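Side-chain contact in YHR177W (PDB 4M8B), which probably binds DNA as a fungal transcription factor of the Gti1/Pac2 family, through the WOPR domain that makes up this chain: residues C[11-16]-C[140-145]. Residues are numbered along the deposited sequence; the frame is centred on the assembly and turned at random.
Sequences GYIDDE and FHLIAY. With EDO (1,2-ethanediol), chain D.
Ile13 reaches from the loop 11-16 onto one face of strand 137-147, where a single methylene does the touching. Its CG1 lies 4.3 Å from Ala144 CB and 4.4 Å from Leu142 CD2, two side chains that the strand puts on the same face by their spacing of two. Each type suits its place: alanine offers a small methyl at van der Waals distance, leucine sets a branch beside it, and the branched, apolar isoleucine spans the two with its CG1 while also resting on Ile52 and Pro159. In Leu142, chi1 (-172°) runs the chain out from the strand and chi2 (151°) then turns CD2 along it, toward the Ala144 end. Leu19 of helix 16-28 touches both Ile13 and Leu142, and Val54 of strand 51-56 also meets Leu142, so the contact is buried among apolar side chains.

Looser packing follows toward Gly11, where a water bridges the two backbones, donating to Gly11 O (2.6 Å) and Tyr145 O (3.1 Å). Gly11 has backbone angles in which a CB would collide with the carbonyl O before it, which is why this position is glycine. On the strand's other face His141 gives its ND1 hydrogen to 1,2-ethanediol O2 in the ring plane (2.6 Å, 162°), with NE2 hydrogen-bonded to Glu57.

The arrangement is that of a helix and its leading loop packed on an antiparallel sheet, here in the core of the DNA-bound WOPR domain.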
# COMPACT_ATOMS: atom_id res chain seq x y z
N GLY C 11 8.30 1.38 -5.89
CA GLY C 11 7.86 0.39 -6.85
C GLY C 11 6.36 0.16 -6.86
O GLY C 11 5.58 1.03 -6.47
N TYR C 12 5.97 -1.02 -7.33
CA TYR C 12 4.56 -1.40 -7.41
C TYR C 12 4.35 -2.83 -6.93
O TYR C 12 5.05 -3.75 -7.37
CB TYR C 12 4.05 -1.26 -8.84
CG TYR C 12 2.65 -1.78 -9.03
CD1 TYR C 12 1.55 -1.04 -8.62
CD2 TYR C 12 2.42 -3.01 -9.63
CE1 TYR C 12 0.27 -1.51 -8.79
CE2 TYR C 12 1.14 -3.50 -9.80
CZ TYR C 12 0.06 -2.74 -9.38
OH TYR C 12 -1.22 -3.21 -9.55
N ILE C 13 3.39 -3.03 -6.04
CA ILE C 13 3.10 -4.35 -5.50
C ILE C 13 1.98 -5.02 -6.30
O ILE C 13 0.88 -4.46 -6.42
CB ILE C 13 2.69 -4.29 -4.02
CG1 ILE C 13 3.74 -3.51 -3.21
CG2 ILE C 13 2.47 -5.68 -3.46
CD1 ILE C 13 5.17 -3.94 -3.48
N ASP C 14 2.25 -6.20 -6.84
CA ASP C 14 1.24 -6.92 -7.62
C ASP C 14 0.78 -8.20 -6.93
O ASP C 14 -0.42 -8.47 -6.84
CB ASP C 14 1.76 -7.24 -9.02
CG ASP C 14 0.69 -7.81 -9.92
OD1 ASP C 14 -0.08 -7.02 -10.51
OD2 ASP C 14 0.60 -9.05 -10.03
N ASP C 15 1.73 -8.99 -6.43
CA ASP C 15 1.41 -10.26 -5.79
C ASP C 15 2.20 -10.49 -4.50
O ASP C 15 2.92 -9.60 -4.04
CB ASP C 15 1.63 -11.43 -6.76
CG ASP C 15 3.10 -11.64 -7.09
OD1 ASP C 15 3.86 -10.65 -7.09
OD2 ASP C 15 3.49 -12.80 -7.36
N GLU C 16 2.07 -11.68 -3.93
CA GLU C 16 2.70 -12.00 -2.65
C GLU C 16 4.22 -12.05 -2.73
O GLU C 16 4.91 -11.86 -1.72
CB GLU C 16 2.14 -13.31 -2.08
CG GLU C 16 0.64 -13.30 -1.86
CD GLU C 16 0.13 -14.56 -1.17
OE1 GLU C 16 0.92 -15.21 -0.44
OE2 GLU C 16 -1.05 -14.91 -1.37
N PHE C 140 2.52 -5.86 10.83
CA PHE C 140 3.16 -4.99 9.85
C PHE C 140 2.16 -4.48 8.82
O PHE C 140 1.44 -5.26 8.20
CB PHE C 140 4.32 -5.71 9.17
CG PHE C 140 5.43 -6.10 10.11
CD1 PHE C 140 5.42 -7.34 10.73
CD2 PHE C 140 6.46 -5.22 10.38
CE1 PHE C 140 6.43 -7.69 11.61
CE2 PHE C 140 7.48 -5.57 11.26
CZ PHE C 140 7.46 -6.81 11.87
N HIS C 141 2.12 -3.17 8.66
CA HIS C 141 1.20 -2.55 7.71
C HIS C 141 1.96 -2.15 6.46
O HIS C 141 3.09 -1.67 6.54
CB HIS C 141 0.57 -1.30 8.33
CG HIS C 141 -0.23 -1.57 9.56
ND1 HIS C 141 -1.58 -1.31 9.65
CD2 HIS C 141 0.13 -2.08 10.76
CE1 HIS C 141 -2.02 -1.64 10.84
NE2 HIS C 141 -1.00 -2.12 11.54
N LEU C 142 1.35 -2.36 5.30
CA LEU C 142 1.96 -1.96 4.05
C LEU C 142 1.01 -1.08 3.24
O LEU C 142 -0.13 -1.47 2.97
CB LEU C 142 2.42 -3.18 3.24
CG LEU C 142 3.24 -2.87 1.99
CD1 LEU C 142 4.20 -4.00 1.67
CD2 LEU C 142 2.32 -2.61 0.81
N ILE C 143 1.49 0.10 2.87
CA ILE C 143 0.71 1.02 2.05
C ILE C 143 1.47 1.31 0.76
O ILE C 143 2.67 1.62 0.79
CB ILE C 143 0.45 2.35 2.79
CG1 ILE C 143 0.05 2.09 4.24
CG2 ILE C 143 -0.62 3.16 2.08
CD1 ILE C 143 -1.31 1.46 4.40
N ALA C 144 0.79 1.21 -0.37
CA ALA C 144 1.42 1.48 -1.66
C ALA C 144 0.56 2.41 -2.50
O ALA C 144 -0.63 2.17 -2.69
CB ALA C 144 1.69 0.18 -2.41
N TYR C 145 1.17 3.48 -3.00
CA TYR C 145 0.46 4.42 -3.85
C TYR C 145 0.87 4.25 -5.30
O TYR C 145 2.04 3.99 -5.61
CB TYR C 145 0.73 5.86 -3.41
CG TYR C 145 0.23 6.18 -2.02
CD1 TYR C 145 -1.05 6.67 -1.82
CD2 TYR C 145 1.04 5.98 -0.91
CE1 TYR C 145 -1.51 6.96 -0.55
CE2 TYR C 145 0.59 6.27 0.36
CZ TYR C 145 -0.69 6.76 0.54
OH TYR C 145 -1.14 7.04 1.80
C1 EDO D . -2.83 -2.04 6.28
O1 EDO D . -2.05 -2.96 7.04
C2 EDO D . -3.54 -1.09 7.23
O2 EDO D . -2.62 -0.07 7.65
O HOH W 1 3.09 1.09 -5.60